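Cytoplasmic protein (PDB 7LPO) is a fungal sterylglucosidase of glycoside hydrolase family 5 that probably hydrolyses the beta-glucosidic bond of steryl glucosides. Local coordinates at residues Tyr101-Trp105 with Glu106-His110; Gly245-Ala248 with Lys249-Glu253. All blocks are in the same frame, centred on the assembly; numbering follows the deposited sequence.

Interaction 1 of 2, residues Tyr101-Trp105 with Glu106-His110; sequences YVFTW and ESLEH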
loop_
_atom_site.group_PDB
_atom_site.type_symbol
_atom_site.label_atom_id
_atom_site.label_comp_id
_atom_site.label_asym_id
_atom_site.label_seq_id
_atom_site.Cartn_x
_atom_site.Cartn_y
_atom_site.Cartn_z
ATOM N N TYR A 101 -5.111 7.954 -1.925
ATOM C CA TYR A 101 -6.299 8.083 -1.092
ATOM C C TYR A 101 -6.883 6.709 -0.794
ATOM O O TYR A 101 -7.296 5.994 -1.708
ATOM C CB TYR A 101 -7.347 8.974 -1.759
ATOM C CG TYR A 101 -8.493 9.236 -0.821
ATOM C CD1 TYR A 101 -9.539 8.328 -0.703
ATOM C CD2 TYR A 101 -8.504 10.363 -0.003
ATOM C CE1 TYR A 101 -10.582 8.549 0.188
ATOM C CE2 TYR A 101 -9.548 10.592 0.888
ATOM C CZ TYR A 101 -10.581 9.681 0.973
ATOM O OH TYR A 101 -11.613 9.895 1.864
ATOM N N VAL A 102 -6.962 6.374 0.486
ATOM C CA VAL A 102 -7.343 5.040 0.938
ATOM C C VAL A 102 -8.841 4.994 1.214
ATOM O O VAL A 102 -9.367 5.811 1.978
ATOM C CB VAL A 102 -6.547 4.653 2.196
ATOM C CG1 VAL A 102 -7.006 3.313 2.731
ATOM C CG2 VAL A 102 -5.051 4.639 1.913
ATOM N N PHE A 103 -9.529 4.032 0.595
ATOM C CA PHE A 103 -10.912 3.713 0.918
ATOM C C PHE A 103 -11.074 2.200 0.858
ATOM O O PHE A 103 -10.304 1.498 0.200
ATOM C CB PHE A 103 -11.912 4.407 -0.023
ATOM C CG PHE A 103 -11.883 3.893 -1.426
ATOM C CD1 PHE A 103 -10.965 4.389 -2.338
ATOM C CD2 PHE A 103 -12.759 2.913 -1.836
ATOM C CE1 PHE A 103 -10.919 3.921 -3.631
ATOM C CE2 PHE A 103 -12.726 2.437 -3.133
ATOM C CZ PHE A 103 -11.804 2.943 -4.033
ATOM N N THR A 104 -12.075 1.687 1.563
ATOM C CA THR A 104 -12.299 0.251 1.587
ATOM C C THR A 104 -13.648 -0.090 0.978
ATOM O O THR A 104 -14.597 0.698 1.020
ATOM C CB THR A 104 -12.219 -0.320 3.007
ATOM O OG1 THR A 104 -13.277 0.227 3.807
ATOM C CG2 THR A 104 -10.843 0.008 3.614
ATOM N N TRP A 105 -13.702 -1.281 0.386
ATOM C CA TRP A 105 -14.964 -1.858 -0.055
ATOM C C TRP A 105 -15.994 -1.862 1.068
ATOM O O TRP A 105 -17.178 -1.578 0.841
ATOM C CB TRP A 105 -14.679 -3.266 -0.565
ATOM C CG TRP A 105 -15.813 -4.008 -1.169
ATOM C CD1 TRP A 105 -17.045 -3.533 -1.485
ATOM C CD2 TRP A 105 -15.798 -5.385 -1.540
ATOM N NE1 TRP A 105 -17.798 -4.531 -2.031
ATOM C CE2 TRP A 105 -17.057 -5.684 -2.065
ATOM C CE3 TRP A 105 -14.832 -6.397 -1.479
ATOM C CZ2 TRP A 105 -17.388 -6.955 -2.524
ATOM C CZ3 TRP A 105 -15.164 -7.658 -1.924
ATOM C CH2 TRP A 105 -16.432 -7.925 -2.444
ATOM N N GLU A 106 -15.555 -2.160 2.296
ATOM C CA GLU A 106 -16.493 -2.203 3.413
ATOM C C GLU A 106 -17.189 -0.864 3.587
ATOM O O GLU A 106 -18.396 -0.816 3.856
ATOM C CB GLU A 106 -15.780 -2.586 4.710
ATOM C CG GLU A 106 -16.671 -2.468 5.944
ATOM C CD GLU A 106 -15.965 -2.801 7.256
ATOM O OE1 GLU A 106 -16.672 -2.936 8.268
ATOM O OE2 GLU A 106 -14.719 -2.935 7.289
ATOM N N SER A 107 -16.434 0.236 3.480
ATOM C CA SER A 107 -17.008 1.553 3.719
ATOM C C SER A 107 -18.026 1.934 2.652
ATOM O O SER A 107 -18.870 2.806 2.899
ATOM C CB SER A 107 -15.899 2.610 3.803
ATOM O OG SER A 107 -15.285 2.827 2.538
ATOM N N LEU A 108 -17.990 1.271 1.496
ATOM C CA LEU A 108 -18.918 1.552 0.412
ATOM C C LEU A 108 -20.133 0.632 0.383
ATOM O O LEU A 108 -21.178 1.033 -0.144
ATOM C CB LEU A 108 -18.210 1.441 -0.943
ATOM C CG LEU A 108 -17.088 2.417 -1.267
ATOM C CD1 LEU A 108 -16.442 2.033 -2.606
ATOM C CD2 LEU A 108 -17.577 3.852 -1.311
ATOM N N GLU A 109 -20.036 -0.595 0.922
ATOM C CA GLU A 109 -21.101 -1.580 0.733
ATOM C C GLU A 109 -21.344 -2.405 1.995
ATOM O O GLU A 109 -21.794 -3.553 1.914
ATOM C CB GLU A 109 -20.779 -2.504 -0.455
ATOM C CG GLU A 109 -21.969 -3.190 -1.112
ATOM C CD GLU A 109 -21.605 -3.881 -2.435
ATOM O OE1 GLU A 109 -20.410 -4.019 -2.752
ATOM O OE2 GLU A 109 -22.516 -4.294 -3.171
ATOM N N HIS A 110 -21.087 -1.825 3.165
ATOM C CA HIS A 110 -21.276 -2.553 4.415
ATOM C C HIS A 110 -22.730 -2.933 4.648
ATOM O O HIS A 110 -23.007 -3.932 5.325
ATOM C CB HIS A 110 -20.792 -1.712 5.588
ATOM C CG HIS A 110 -21.327 -0.317 5.584
ATOM N ND1 HIS A 110 -22.570 0.008 6.086
ATOM C CD2 HIS A 110 -20.790 0.838 5.128
ATOM C CE1 HIS A 110 -22.777 1.306 5.937
ATOM N NE2 HIS A 110 -21.712 1.832 5.358
HETATM O O HOH W 1 -12.230 -2.083 6.196
HETATM O O HOH W 2 -12.616 3.516 3.919
#
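Thr104 and Ser107 exchange side-chain and backbone bonds where strand 98-104 gives way to helix 105-109. Thr104 OG1, turned back between its own N and carbonyl carbon (chi1 64°), accepts from Ser107 N at 3.2 Å, the capping bond of an N-cap residue. In return Ser107 OG donates to Thr104 O at 2.7 Å, meeting that oxygen in the carbonyl plane on a lone pair; the amides of Ser107 and Leu108 add only weak bonds to it. Leu108 N donates chiefly to Trp105 O at 3.0 Å, from above the carbonyl plane and off its lone pairs. A water accepts from Thr104 N and donates to Ser107 OG, so the Thr104 amide is satisfied. The next residue, Trp105, reaches one turn ahead and gives its NE1 hydrogen to Glu109 OE1 at 2.8 Å, almost straight (170°) and in the ring plane, though the carboxylate is met on its anti side. Glu109 OE2 accepts from Lys114 N; Glu106 is salt-bridged through OE1 to Arg149, and a second water donates to its OE2. Phe103 CE2 packs against Leu108 CD1 at 3.8 Å. Such an N-capped turn following a parallel strand belongs here to the TIM-barrel domain of a family 5 glycoside hydrolase.

Interaction 2 of 2, residues Gly245-Ala248 with Lys249-Glu253; sequences GELA and KRIAE
Leu247 holds CG anti to its backbone N (chi1 175°), whereas Ile251, one turn later, has CG1 beside its N (chi1 -69°), and these two settings bring Leu247 CD1 to 4.1 Å from Ile251 CD1. The two side chains meet at an angle through their terminal methyls, while Ile251 CG1 comes to 3.5 Å from Leu247 O. The backbone keeps the regular ladder of an alpha-helix. Ile251 N donates to Leu247 O at 2.9 Å, approaching nearly in line with the carbonyl, and the bonds from Lys249 N to Gly245 O, Arg250 N to Glu246 O and Ala252 N to Ala248 O have the same length. Thus four successive carbonyls are each matched with the amide four residues ahead.

The polar side behaves differently. Glu246 and Lys249 run side by side, yet the carboxylate lies no nearer to the lysine side chain than CE (OE2 at 4.1 Å), and Glu246 OE1 has a weak hydrogen bond to Tyr118 OH. Two bends late in the lysine chain carry NZ instead to Glu253, where it forms a salt bridge with OE2 at 3.1 Å and a weaker bond with OE1. The ammonium sits on the syn side of OE2, 32° out of the carboxylate plane. Ala248 and Ile251 rest against Trp266 of strand 263-267. Helix 232-254 is thus amphipathic here, with apolar residues toward the barrel strand, the Lys249-Glu253 pair toward the surface, and Arg250 salt-bridged through NE to Asp122 of helix 118-133, in the manner of a TIM barrel.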
loop_
_atom_site.group_PDB
_atom_site.type_symbol
_atom_site.label_atom_id
_atom_site.label_comp_id
_atom_site.label_asym_id
_atom_site.label_seq_id
_atom_site.Cartn_x
_atom_site.Cartn_y
_atom_site.Cartn_z
ATOM N N GLY A 245 -16.805 1.050 -8.868
ATOM C CA GLY A 245 -17.380 1.740 -10.007
ATOM C C GLY A 245 -18.415 2.772 -9.611
ATOM O O GLY A 245 -18.557 3.797 -10.278
ATOM N N GLU A 246 -19.139 2.528 -8.521
ATOM C CA GLU A 246 -20.131 3.496 -8.064
ATOM C C GLU A 246 -19.470 4.729 -7.461
ATOM O O GLU A 246 -19.982 5.846 -7.601
ATOM C CB GLU A 246 -21.064 2.845 -7.046
ATOM C CG GLU A 246 -22.068 1.892 -7.641
ATOM C CD GLU A 246 -23.174 2.602 -8.392
ATOM O OE1 GLU A 246 -23.603 3.690 -7.954
ATOM O OE2 GLU A 246 -23.614 2.067 -9.425
ATOM N N LEU A 247 -18.339 4.553 -6.774
ATOM C CA LEU A 247 -17.594 5.712 -6.293
ATOM C C LEU A 247 -17.092 6.543 -7.466
ATOM O O LEU A 247 -17.287 7.764 -7.505
ATOM C CB LEU A 247 -16.432 5.260 -5.409
ATOM C CG LEU A 247 -15.464 6.325 -4.907
ATOM C CD1 LEU A 247 -16.235 7.421 -4.194
ATOM C CD2 LEU A 247 -14.417 5.700 -3.984
ATOM N N ALA A 248 -16.451 5.886 -8.443
ATOM C CA ALA A 248 -15.962 6.590 -9.627
ATOM C C ALA A 248 -17.093 7.319 -10.337
ATOM O O ALA A 248 -16.967 8.499 -10.683
ATOM C CB ALA A 248 -15.282 5.613 -10.586
ATOM N N LYS A 249 -18.198 6.617 -10.590
ATOM C CA LYS A 249 -19.366 7.249 -11.190
ATOM C C LYS A 249 -19.824 8.450 -10.374
ATOM O O LYS A 249 -20.155 9.501 -10.933
ATOM C CB LYS A 249 -20.495 6.227 -11.308
ATOM C CG LYS A 249 -21.803 6.790 -11.819
ATOM C CD LYS A 249 -22.633 5.691 -12.480
ATOM C CE LYS A 249 -23.925 5.464 -11.735
ATOM N NZ LYS A 249 -24.810 6.650 -11.868
ATOM N N ARG A 250 -19.863 8.306 -9.049
ATOM C CA ARG A 250 -20.305 9.405 -8.198
ATOM C C ARG A 250 -19.413 10.624 -8.374
ATOM O O ARG A 250 -19.903 11.752 -8.497
ATOM C CB ARG A 250 -20.316 8.965 -6.736
ATOM C CG ARG A 250 -20.968 9.955 -5.800
ATOM C CD ARG A 250 -22.450 9.688 -5.730
ATOM N NE ARG A 250 -23.125 10.479 -4.705
ATOM C CZ ARG A 250 -24.419 10.360 -4.422
ATOM N NH1 ARG A 250 -25.156 9.474 -5.082
ATOM N NH2 ARG A 250 -24.975 11.111 -3.482
ATOM N N ILE A 251 -18.095 10.419 -8.358
ATOM C CA ILE A 251 -17.170 11.526 -8.567
ATOM C C ILE A 251 -17.385 12.130 -9.944
ATOM O O ILE A 251 -17.389 13.356 -10.109
ATOM C CB ILE A 251 -15.714 11.052 -8.392
ATOM C CG1 ILE A 251 -15.418 10.704 -6.940
ATOM C CG2 ILE A 251 -14.753 12.110 -8.885
ATOM C CD1 ILE A 251 -14.150 9.869 -6.785
ATOM N N ALA A 252 -17.560 11.279 -10.959
ATOM C CA ALA A 252 -17.690 11.779 -12.322
ATOM C C ALA A 252 -18.967 12.595 -12.506
ATOM O O ALA A 252 -18.981 13.572 -13.264
ATOM C CB ALA A 252 -17.652 10.612 -13.312
ATOM N N GLU A 253 -20.048 12.218 -11.821
ATOM C CA GLU A 253 -21.333 12.869 -12.037
ATOM C C GLU A 253 -21.572 14.041 -11.103
ATOM O O GLU A 253 -22.235 15.004 -11.502
ATOM C CB GLU A 253 -22.477 11.866 -11.872
ATOM C CG GLU A 253 -22.501 10.797 -12.937
ATOM C CD GLU A 253 -23.628 9.816 -12.751
ATOM O OE1 GLU A 253 -24.311 9.865 -11.703
ATOM O OE2 GLU A 253 -23.831 8.987 -13.657
#

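Interactions 1 and 2 show how local chemistry follows depth in a barrel fold. Every touching residue of interaction 1 is buried, and its polar groups are matched within the turn, by water or by neighbouring residues. Interaction 2 is only partly buried, a continuous helix in which one charged pair runs along the helix and Arg250 pairs across to helix 118-133. Their elements differ, strand 98-104 with helix 105-109 against helix 232-254, but the two meet, with centres about 13 Å apart: Phe103 CE2 packs on Leu247 CD2 at 3.8 Å. Helix 118-133 is a shared neighbour, receiving Tyr101 and Ser107 from one and Glu246, Arg250 and Ile251 from the other.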